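Local coordinates for fructooligosaccharide ABC transporter substrate-binding protein FusA (Streptococcus pneumoniae, PDB 5G62) that binds kestose, nystose and longer fructooligosaccharides as the solute-binding subunit of the FusABC-MsmK importer, at residues A[268-273]-A[402-407]; A[272-277]-A[368-373]; A[110-115]-A[424-429]. The protein carries 2 engineered substitutions. One frame throughout, in Å; residues are numbered along the deposited sequence.

Contact 1: A[268-273]-A[402-407]. With FRU (beta-D-fructofuranose), chain C; FRU (beta-D-fructofuranose), chain B.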
loop_
_atom_site.group_PDB
_atom_site.type_symbol
_atom_site.label_atom_id
_atom_site.label_comp_id
_atom_site.label_asym_id
_atom_site.label_seq_id
_atom_site.Cartn_x
_atom_site.Cartn_y
_atom_site.Cartn_z
ATOM N N PHE A 268 -12.452 -8.180 -1.593
ATOM C CA PHE A 268 -10.996 -7.994 -1.549
ATOM C C PHE A 268 -10.593 -6.992 -0.463
ATOM O O PHE A 268 -11.183 -5.921 -0.370
ATOM C CB PHE A 268 -10.468 -7.500 -2.907
ATOM C CG PHE A 268 -10.812 -8.392 -4.061
ATOM C CD1 PHE A 268 -12.096 -8.339 -4.663
ATOM C CD2 PHE A 268 -9.907 -9.307 -4.538
ATOM C CE1 PHE A 268 -12.431 -9.170 -5.721
ATOM C CE2 PHE A 268 -10.237 -10.156 -5.619
ATOM C CZ PHE A 268 -11.484 -10.078 -6.216
ATOM N N THR A 269 -9.527 -7.294 0.280
ATOM C CA THR A 269 -8.993 -6.308 1.215
ATOM C C THR A 269 -7.622 -6.773 1.719
ATOM O O THR A 269 -7.228 -7.924 1.537
ATOM C CB THR A 269 -9.958 -6.021 2.401
ATOM O OG1 THR A 269 -9.597 -4.794 3.074
ATOM C CG2 THR A 269 -9.989 -7.185 3.384
ATOM N N TRP A 270 -6.909 -5.865 2.391
ATOM C CA TRP A 270 -5.631 -6.282 2.995
ATOM C C TRP A 270 -5.826 -7.367 4.052
ATOM O O TRP A 270 -5.128 -8.381 4.035
ATOM C CB TRP A 270 -4.910 -5.100 3.648
ATOM C CG TRP A 270 -3.542 -5.432 4.223
ATOM C CD1 TRP A 270 -3.237 -5.770 5.533
ATOM C CD2 TRP A 270 -2.284 -5.329 3.539
ATOM N NE1 TRP A 270 -1.857 -5.903 5.680
ATOM C CE2 TRP A 270 -1.258 -5.645 4.475
ATOM C CE3 TRP A 270 -1.923 -5.009 2.218
ATOM C CZ2 TRP A 270 0.089 -5.682 4.113
ATOM C CZ3 TRP A 270 -0.574 -5.024 1.871
ATOM C CH2 TRP A 270 0.413 -5.335 2.820
ATOM N N ASP A 271 -6.721 -7.126 5.003
ATOM C CA ASP A 271 -6.965 -7.992 6.155
ATOM C C ASP A 271 -8.468 -8.003 6.414
ATOM O O ASP A 271 -9.066 -6.942 6.667
ATOM C CB ASP A 271 -6.181 -7.470 7.374
ATOM C CG ASP A 271 -6.316 -8.334 8.644
ATOM O OD1 ASP A 271 -7.276 -9.120 8.815
ATOM O OD2 ASP A 271 -5.457 -8.166 9.520
ATOM N N LYS A 272 -9.080 -9.200 6.344
ATOM C CA LYS A 272 -10.526 -9.346 6.599
ATOM C C LYS A 272 -10.988 -8.726 7.924
ATOM O O LYS A 272 -12.154 -8.340 8.062
ATOM C CB LYS A 272 -10.919 -10.833 6.595
ATOM C CG LYS A 272 -10.416 -11.639 7.770
ATOM C CD LYS A 272 -10.767 -13.135 7.719
ATOM C CE LYS A 272 -10.564 -13.787 9.106
ATOM N NZ LYS A 272 -10.820 -15.239 9.124
ATOM N N ASN A 273 -10.099 -8.651 8.923
ATOM C CA ASN A 273 -10.488 -8.168 10.247
ATOM C C ASN A 273 -10.875 -6.695 10.225
ATOM O O ASN A 273 -11.599 -6.241 11.105
ATOM C CB ASN A 273 -9.343 -8.420 11.254
ATOM C CG ASN A 273 -9.188 -9.913 11.627
ATOM O OD1 ASN A 273 -9.908 -10.408 12.457
ATOM N ND2 ASN A 273 -8.225 -10.588 11.050
ATOM N N LYS A 402 2.277 -11.406 11.397
ATOM C CA LYS A 402 2.763 -12.770 11.360
ATOM C C LYS A 402 1.744 -13.694 10.684
ATOM O O LYS A 402 2.095 -14.529 9.859
ATOM C CB LYS A 402 3.051 -13.245 12.775
ATOM C CG LYS A 402 3.654 -14.597 12.823
ATOM C CD LYS A 402 3.947 -15.020 14.245
ATOM C CE LYS A 402 4.570 -16.416 14.264
ATOM N NZ LYS A 402 3.900 -17.350 13.294
ATOM N N TRP A 403 0.495 -13.570 11.077
ATOM C CA TRP A 403 -0.598 -14.290 10.410
ATOM C C TRP A 403 -0.611 -14.049 8.892
ATOM O O TRP A 403 -0.728 -14.990 8.101
ATOM C CB TRP A 403 -1.881 -13.827 11.065
ATOM C CG TRP A 403 -3.156 -14.361 10.541
ATOM C CD1 TRP A 403 -3.667 -15.616 10.715
ATOM C CD2 TRP A 403 -4.141 -13.618 9.831
ATOM N NE1 TRP A 403 -4.931 -15.695 10.150
ATOM C CE2 TRP A 403 -5.241 -14.483 9.602
ATOM C CE3 TRP A 403 -4.209 -12.303 9.371
ATOM C CZ2 TRP A 403 -6.361 -14.073 8.903
ATOM C CZ3 TRP A 403 -5.331 -11.905 8.695
ATOM C CH2 TRP A 403 -6.399 -12.787 8.482
ATOM N N ARG A 404 -0.499 -12.794 8.456
ATOM C CA ARG A 404 -0.590 -12.513 7.025
ATOM C C ARG A 404 0.636 -13.053 6.262
ATOM O O ARG A 404 0.511 -13.579 5.146
ATOM C CB ARG A 404 -0.773 -11.015 6.799
ATOM C CG ARG A 404 -1.288 -10.669 5.411
ATOM C CD ARG A 404 -1.416 -9.138 5.242
ATOM N NE ARG A 404 -2.304 -8.855 4.120
ATOM C CZ ARG A 404 -1.914 -8.633 2.870
ATOM N NH1 ARG A 404 -0.619 -8.606 2.544
ATOM N NH2 ARG A 404 -2.820 -8.407 1.927
ATOM N N LEU A 405 1.822 -12.968 6.878
ATOM C CA LEU A 405 3.006 -13.623 6.324
ATOM C C LEU A 405 2.801 -15.131 6.182
ATOM O O LEU A 405 3.217 -15.724 5.183
ATOM C CB LEU A 405 4.227 -13.343 7.208
ATOM C CG LEU A 405 4.827 -11.940 7.038
ATOM C CD1 LEU A 405 5.898 -11.682 8.119
ATOM C CD2 LEU A 405 5.442 -11.811 5.634
ATOM N N ASP A 406 2.231 -15.775 7.199
ATOM C CA ASP A 406 1.946 -17.202 7.074
ATOM C C ASP A 406 0.930 -17.484 5.950
ATOM O O ASP A 406 1.060 -18.482 5.233
ATOM C CB ASP A 406 1.447 -17.772 8.402
ATOM C CG ASP A 406 2.542 -17.836 9.472
ATOM O OD1 ASP A 406 3.746 -17.816 9.131
ATOM O OD2 ASP A 406 2.187 -17.913 10.660
ATOM N N LEU A 407 -0.085 -16.627 5.783
ATOM C CA LEU A 407 -1.064 -16.892 4.707
ATOM C C LEU A 407 -0.427 -16.732 3.327
ATOM O O LEU A 407 -0.705 -17.510 2.413
ATOM C CB LEU A 407 -2.283 -15.979 4.833
ATOM C CG LEU A 407 -3.219 -16.075 6.052
ATOM C CD1 LEU A 407 -4.214 -14.879 6.086
ATOM C CD2 LEU A 407 -3.955 -17.449 6.160
HETATM C C1 FRU C . 2.337 -3.405 6.143
HETATM C C2 FRU C . 1.467 -3.611 7.347
HETATM C C3 FRU C . 2.308 -3.730 8.697
HETATM C C4 FRU C . 1.385 -4.506 9.557
HETATM C C5 FRU C . 0.978 -5.467 8.696
HETATM C C6 FRU C . -0.354 -6.047 9.042
HETATM O O1 FRU C . 3.078 -2.237 6.141
HETATM O O3 FRU C . 2.686 -2.498 9.203
HETATM O O4 FRU C . 2.125 -5.015 10.615
HETATM O O5 FRU C . 0.943 -4.751 7.266
HETATM O O6 FRU C . -0.744 -7.010 8.119
HETATM C C1 FRU B . -0.559 -2.543 6.484
HETATM C C2 FRU B . -1.813 -1.877 7.051
HETATM C C3 FRU B . -2.453 -2.699 8.265
HETATM C C4 FRU B . -3.920 -2.362 8.137
HETATM C C5 FRU B . -4.069 -2.451 6.832
HETATM C C6 FRU B . -5.231 -1.578 6.386
HETATM O O1 FRU B . 0.506 -2.503 7.464
HETATM O O3 FRU B . -1.956 -2.263 9.454
HETATM O O4 FRU B . -4.793 -3.165 8.870
HETATM O O5 FRU B . -2.706 -1.926 6.158
HETATM O O6 FRU B . -5.150 -1.533 5.016
#
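The guanidinium of Arg404 is laid face to face on the indole of Trp270: the planes differ by 4°, and CZ of Arg404 stands 3.5 Å from the centroid of the six-membered ring of Trp270, over the face, which makes this a cation-pi stack. The same arginine also grips the backbone of the residue it stacks on. Its NE reaches Trp270 O at 2.9 Å from above the carbonyl plane, while its NH2 meets the same oxygen at 3.1 Å on a lone pair. Because that oxygen lies in the guanidinium plane, the side-on grip fixes the rotation of the group, and NH1 is held further by Val135 O. Arg404 spans the distance from helix 399-412 with CG anti to its N (chi1 -163°) and its chain stretched out as far as NE.

This is a sugar-binding platform in the ligand pocket of a solute-binding protein, in the segment that runs on from strand 264-269. The indole face opposite Arg404 carries a fructose of chain B, whose C1 sits toward the rim. At the ring edge and in plane, NE1 of Trp270 donates to O6 of the chain C fructose at 2.9 Å, its N-H pointing nearly straight at the oxygen. One tryptophan thus uses both faces and its N-H.

Beside this stack, the Trp403 ring meets Asp271 obliquely, with carboxylate and ring planes 37° apart and OD1 of Asp271 3.4 Å from CZ3 of Trp403. That OD1 closes an Asx turn, accepting from Asn273 N above the carboxylate plane and from Asn273 ND2 at 2.8 Å on its syn lone pair.

Contact 2: A[272-277]-A[368-373]. With FRU (beta-D-fructofuranose), chain B.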
loop_
_atom_site.group_PDB
_atom_site.type_symbol
_atom_site.label_atom_id
_atom_site.label_comp_id
_atom_site.label_asym_id
_atom_site.label_seq_id
_atom_site.Cartn_x
_atom_site.Cartn_y
_atom_site.Cartn_z
ATOM N N LYS A 272 -9.080 -9.200 6.344
ATOM C CA LYS A 272 -10.526 -9.346 6.599
ATOM C C LYS A 272 -10.988 -8.726 7.924
ATOM O O LYS A 272 -12.154 -8.340 8.062
ATOM C CB LYS A 272 -10.919 -10.833 6.595
ATOM C CG LYS A 272 -10.416 -11.639 7.770
ATOM C CD LYS A 272 -10.767 -13.135 7.719
ATOM C CE LYS A 272 -10.564 -13.787 9.106
ATOM N NZ LYS A 272 -10.820 -15.239 9.124
ATOM N N ASN A 273 -10.099 -8.651 8.923
ATOM C CA ASN A 273 -10.488 -8.168 10.247
ATOM C C ASN A 273 -10.875 -6.695 10.225
ATOM O O ASN A 273 -11.599 -6.241 11.105
ATOM C CB ASN A 273 -9.343 -8.420 11.254
ATOM C CG ASN A 273 -9.188 -9.913 11.627
ATOM O OD1 ASN A 273 -9.908 -10.408 12.457
ATOM N ND2 ASN A 273 -8.225 -10.588 11.050
ATOM N N ASN A 274 -10.430 -5.946 9.226
ATOM C CA ASN A 274 -10.871 -4.570 9.045
ATOM C C ASN A 274 -12.239 -4.446 8.380
ATOM O O ASN A 274 -12.809 -3.370 8.420
ATOM C CB ASN A 274 -9.835 -3.792 8.218
ATOM C CG ASN A 274 -8.485 -3.725 8.898
ATOM O OD1 ASN A 274 -8.420 -3.546 10.112
ATOM N ND2 ASN A 274 -7.413 -3.904 8.133
ATOM N N VAL A 275 -12.770 -5.499 7.764
ATOM C CA VAL A 275 -13.960 -5.370 6.925
ATOM C C VAL A 275 -15.094 -6.247 7.450
ATOM O O VAL A 275 -16.145 -5.733 7.810
ATOM C CB VAL A 275 -13.667 -5.698 5.445
ATOM C CG1 VAL A 275 -14.969 -5.585 4.577
ATOM C CG2 VAL A 275 -12.575 -4.780 4.872
ATOM N N THR A 276 -14.915 -7.566 7.469
ATOM C CA THR A 276 -15.960 -8.457 7.975
ATOM C C THR A 276 -15.770 -8.870 9.437
ATOM O O THR A 276 -16.648 -9.524 9.986
ATOM C CB THR A 276 -16.089 -9.719 7.087
ATOM O OG1 THR A 276 -14.818 -10.328 6.882
ATOM C CG2 THR A 276 -16.707 -9.363 5.754
ATOM N N GLY A 277 -14.648 -8.532 10.062
ATOM C CA GLY A 277 -14.467 -8.670 11.505
ATOM C C GLY A 277 -13.628 -9.880 11.879
ATOM O O GLY A 277 -13.106 -10.607 11.021
ATOM N N GLY A 368 -11.037 -8.267 19.074
ATOM C CA GLY A 368 -12.075 -7.902 18.145
ATOM C C GLY A 368 -11.987 -6.510 17.538
ATOM O O GLY A 368 -12.728 -6.224 16.596
ATOM N N THR A 369 -11.120 -5.635 18.035
ATOM C CA THR A 369 -11.013 -4.323 17.429
ATOM C C THR A 369 -10.308 -4.465 16.093
ATOM O O THR A 369 -9.350 -5.223 15.977
ATOM C CB THR A 369 -10.231 -3.385 18.333
ATOM O OG1 THR A 369 -10.911 -3.260 19.574
ATOM C CG2 THR A 369 -10.091 -2.017 17.706
ATOM N N ALA A 370 -10.779 -3.736 15.089
ATOM C CA ALA A 370 -10.135 -3.757 13.778
ATOM C C ALA A 370 -8.692 -3.246 13.894
ATOM O O ALA A 370 -8.475 -2.149 14.417
ATOM C CB ALA A 370 -10.919 -2.891 12.783
ATOM N N PRO A 371 -7.691 -3.987 13.407
ATOM C CA PRO A 371 -6.301 -3.509 13.559
ATOM C C PRO A 371 -6.062 -2.137 12.931
ATOM O O PRO A 371 -5.365 -1.313 13.528
ATOM C CB PRO A 371 -5.471 -4.606 12.891
ATOM C CG PRO A 371 -6.466 -5.418 12.042
ATOM C CD PRO A 371 -7.781 -5.276 12.702
ATOM N N ALA A 372 -6.662 -1.834 11.777
ATOM C CA ALA A 372 -6.392 -0.546 11.165
ATOM C C ALA A 372 -7.057 0.611 11.919
ATOM O O ALA A 372 -6.548 1.728 11.884
ATOM C CB ALA A 372 -6.816 -0.543 9.693
ATOM N N GLU A 373 -8.172 0.361 12.610
ATOM C CA GLU A 373 -8.898 1.412 13.318
ATOM C C GLU A 373 -8.092 1.943 14.510
ATOM O O GLU A 373 -7.830 3.143 14.616
ATOM C CB GLU A 373 -10.243 0.861 13.779
ATOM C CG GLU A 373 -11.054 1.748 14.719
ATOM C CD GLU A 373 -12.350 1.056 15.165
ATOM O OE1 GLU A 373 -13.050 0.472 14.302
ATOM O OE2 GLU A 373 -12.635 1.050 16.380
HETATM C C1 FRU B . -0.559 -2.543 6.484
HETATM C C2 FRU B . -1.813 -1.877 7.051
HETATM C C3 FRU B . -2.453 -2.699 8.265
HETATM C C4 FRU B . -3.920 -2.362 8.137
HETATM C C5 FRU B . -4.069 -2.451 6.832
HETATM C C6 FRU B . -5.231 -1.578 6.386
HETATM O O1 FRU B . 0.506 -2.503 7.464
HETATM O O3 FRU B . -1.956 -2.263 9.454
HETATM O O4 FRU B . -4.793 -3.165 8.870
HETATM O O5 FRU B . -2.706 -1.926 6.158
HETATM O O6 FRU B . -5.150 -1.533 5.016
HETATM O O HOH W 1 -11.941 -6.981 13.880
#
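Asn274 OD1 accepts the backbone N-H of Ala372 at 3.0 Å, with an N-H...O angle of 167° and the donor tilted 30° from the amide carbonyl plane. Around this bond the contact is close. Pro371 offers its ring to the same oxygen, with CD of Pro371 3.2 Å from OD1 of Asn274, and the methyl of Ala372 lies 3.4 Å from that OD1. The Ala370 methyl touches it more distantly. Asn274 places its amide there with CG anti to the carbonyl carbon (chi1 -61°), which brings the end of the side chain nearer to 368-373 than its first bond would suggest. The other branch of the amide serves the sugar: ND2 of Asn274 donates to O4 of the chain B fructose at 2.8 Å, and CB of Ala372 comes within 3.4 Å of that O4.

The opposite end is looser. Near Gly368, an exposed residue, the two backbones do not meet directly; a single water donates to Asn273 O and to Gly368 O, each at 2.9 Å. CB of Asn273 also packs on CD of Pro371.

Ala370 is the N-cap residue of helix 371-378, and Ala372 N belongs to its first turn, where backbone N-H groups lack acceptors within the helix. Asn274, a substrate-binding residue, supplies one from a separate loop. Since one amide uses its oxygen for the helix start and its nitrogen for the substrate, the Ala372 bond would favour the amide orientation that turns ND2 to the fructose, as a donor for O4.

Contact 3: A[110-115]-A[424-429]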
loop_
_atom_site.group_PDB
_atom_site.type_symbol
_atom_site.label_atom_id
_atom_site.label_comp_id
_atom_site.label_asym_id
_atom_site.label_seq_id
_atom_site.Cartn_x
_atom_site.Cartn_y
_atom_site.Cartn_z
ATOM N N THR A 110 19.422 7.679 -2.203
ATOM C CA THR A 110 20.312 8.625 -2.862
ATOM C C THR A 110 19.850 8.876 -4.290
ATOM O O THR A 110 19.709 7.934 -5.071
ATOM C CB THR A 110 21.755 8.092 -2.843
ATOM O OG1 THR A 110 22.151 7.815 -1.498
ATOM C CG2 THR A 110 22.739 9.091 -3.462
ATOM N N ALA A 111 19.630 10.137 -4.625
ATOM C CA ALA A 111 19.207 10.529 -5.969
ATOM C C ALA A 111 20.350 10.367 -6.959
ATOM O O ALA A 111 21.522 10.287 -6.565
ATOM C CB ALA A 111 18.720 11.977 -5.964
ATOM N N PRO A 112 20.048 10.348 -8.260
ATOM C CA PRO A 112 21.126 10.206 -9.243
ATOM C C PRO A 112 22.119 11.355 -9.220
ATOM O O PRO A 112 23.224 11.171 -9.725
ATOM C CB PRO A 112 20.386 10.129 -10.586
ATOM C CG PRO A 112 19.044 9.713 -10.253
ATOM C CD PRO A 112 18.731 10.335 -8.914
ATOM N N ASP A 113 21.780 12.497 -8.643
ATOM C CA ASP A 113 22.758 13.575 -8.486
ATOM C C ASP A 113 23.650 13.397 -7.257
ATOM O O ASP A 113 24.460 14.275 -6.969
ATOM C CB ASP A 113 22.066 14.953 -8.424
ATOM C CG ASP A 113 21.202 15.153 -7.172
ATOM O OD1 ASP A 113 21.162 14.259 -6.317
ATOM O OD2 ASP A 113 20.581 16.234 -7.027
ATOM N N GLY A 114 23.495 12.300 -6.520
ATOM C CA GLY A 114 24.296 11.998 -5.353
ATOM C C GLY A 114 23.853 12.614 -4.050
ATOM O O GLY A 114 24.540 12.435 -3.047
ATOM N N HIS A 115 22.739 13.333 -4.013
ATOM C CA HIS A 115 22.242 13.888 -2.762
ATOM C C HIS A 115 21.163 12.982 -2.160
ATOM O O HIS A 115 20.590 12.146 -2.840
ATOM C CB HIS A 115 21.691 15.293 -2.989
ATOM C CG HIS A 115 22.748 16.306 -3.331
ATOM N ND1 HIS A 115 23.704 16.722 -2.429
ATOM C CD2 HIS A 115 22.982 17.000 -4.470
ATOM C CE1 HIS A 115 24.477 17.626 -2.997
ATOM N NE2 HIS A 115 24.059 17.812 -4.234
ATOM N N ARG A 424 12.860 -0.760 -6.961
ATOM C CA ARG A 424 12.630 0.618 -6.571
ATOM C C ARG A 424 13.822 1.410 -7.091
ATOM O O ARG A 424 14.887 1.410 -6.477
ATOM C CB ARG A 424 12.489 0.708 -5.052
ATOM C CG ARG A 424 12.001 2.073 -4.539
ATOM C CD ARG A 424 10.682 2.500 -5.138
ATOM N NE ARG A 424 9.634 1.488 -4.973
ATOM C CZ ARG A 424 8.841 1.337 -3.900
ATOM N NH1 ARG A 424 8.956 2.120 -2.824
ATOM N NH2 ARG A 424 7.921 0.381 -3.897
ATOM N N VAL A 425 13.662 2.051 -8.234
ATOM C CA VAL A 425 14.737 2.796 -8.871
ATOM C C VAL A 425 14.522 4.282 -8.613
ATOM O O VAL A 425 13.450 4.718 -8.202
ATOM C CB VAL A 425 14.818 2.510 -10.382
ATOM C CG1 VAL A 425 15.023 1.034 -10.596
ATOM C CG2 VAL A 425 13.549 3.049 -11.121
ATOM N N PHE A 426 15.556 5.069 -8.837
ATOM C CA PHE A 426 15.464 6.518 -8.695
ATOM C C PHE A 426 15.872 7.094 -10.040
ATOM O O PHE A 426 17.068 7.183 -10.341
ATOM C CB PHE A 426 16.368 7.023 -7.558
ATOM C CG PHE A 426 15.919 8.308 -6.920
ATOM C CD1 PHE A 426 15.314 9.308 -7.656
ATOM C CD2 PHE A 426 16.147 8.529 -5.583
ATOM C CE1 PHE A 426 14.938 10.512 -7.040
ATOM C CE2 PHE A 426 15.777 9.707 -4.988
ATOM C CZ PHE A 426 15.171 10.690 -5.710
ATOM N N MET A 427 14.894 7.475 -10.847
ATOM C CA MET A 427 15.185 7.924 -12.193
ATOM C C MET A 427 15.700 9.368 -12.197
ATOM O O MET A 427 15.469 10.135 -11.268
ATOM C CB MET A 427 13.954 7.846 -13.084
ATOM C CG MET A 427 13.319 6.443 -13.218
ATOM S SD MET A 427 11.957 6.521 -14.419
ATOM C CE MET A 427 11.589 4.755 -14.471
ATOM N N THR A 428 16.413 9.722 -13.266
ATOM C CA THR A 428 16.835 11.103 -13.455
ATOM C C THR A 428 15.628 12.024 -13.606
ATOM O O THR A 428 14.527 11.597 -13.976
ATOM C CB THR A 428 17.673 11.267 -14.714
ATOM O OG1 THR A 428 16.854 10.946 -15.843
ATOM C CG2 THR A 428 18.951 10.403 -14.684
ATOM N N GLN A 429 15.855 13.322 -13.369
ATOM C CA GLN A 429 14.734 14.258 -13.414
ATOM C C GLN A 429 14.128 14.315 -14.811
ATOM O O GLN A 429 12.909 14.384 -14.958
ATOM C CB GLN A 429 15.171 15.652 -12.938
ATOM C CG GLN A 429 13.996 16.547 -12.532
ATOM C CD GLN A 429 14.292 18.029 -12.703
ATOM O OE1 GLN A 429 15.372 18.406 -13.147
ATOM N NE2 GLN A 429 13.327 18.874 -12.360
#
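Thr110 enters the contact through its backbone, its O lying 3.6 Å from CD2 of Phe426 and oblique to the ring, while its side chain turns off and its OG1 bonds to Lys106 O. Ala111 follows and sits on the phenyl face. Its CA stands 3.8 Å from the centroid of the Phe426 ring, 19° off the normal, a CH-pi contact displaced toward the rim, and CB of Ala111 continues it with 3.8 Å to CZ of Phe426. Phe426 presents this face with CG anti to its N (chi1 -154°), and its side chain also rests on Met73 of helix 69-77.

Pro112 comes next, its side chain crossing that of Phe426 at about a right angle. CD of Pro112 makes a second CH-pi contact, 4.2 Å from the ring centroid and 27° off the normal. CG of Pro112 reaches past the ring to the backbone, 3.2 Å from Phe426 O and 3.7 Å from Met427 O; the latter oxygen is buried without a polar partner. CB of Pro112 also approaches CG2 of Thr428, at 4.4 Å. Thr428 is the N-cap of helix 429-456, its OG1 accepting from Asp431 N.

Beyond Pro112 the chain turns back through Asp113 to Gly114, where the backbone has positive phi and Gly114 N bonds to Ala111 O.

The geometry is that of a type I beta turn, Ala111 to Gly114, set by CH-pi contacts against the loop that leads into helix 429-456, away from the sugar and calcium sites.

Contacts 1 and 2 are buried, share Lys272 and Asn273, and lie about 11 Å apart between centres; both touch the chain B fructose. They touch each other where Asp271 OD2 meets Pro371 CG at 3.9 Å. The chain running on from strand 264-269 meets helix 399-412 in contact 1 and the start of helix 371-378 in contact 2. Their chemistry is polar and sugar-directed: a cation-pi stack in contact 1, an amide bridging backbone and substrate in contact 2. Contact 3 is partly buried, lies about 33 Å from contact 1 and about 38 Å from contact 2 between centres, across the chain's centre, and relies on apolar and CH-pi contacts between two loops.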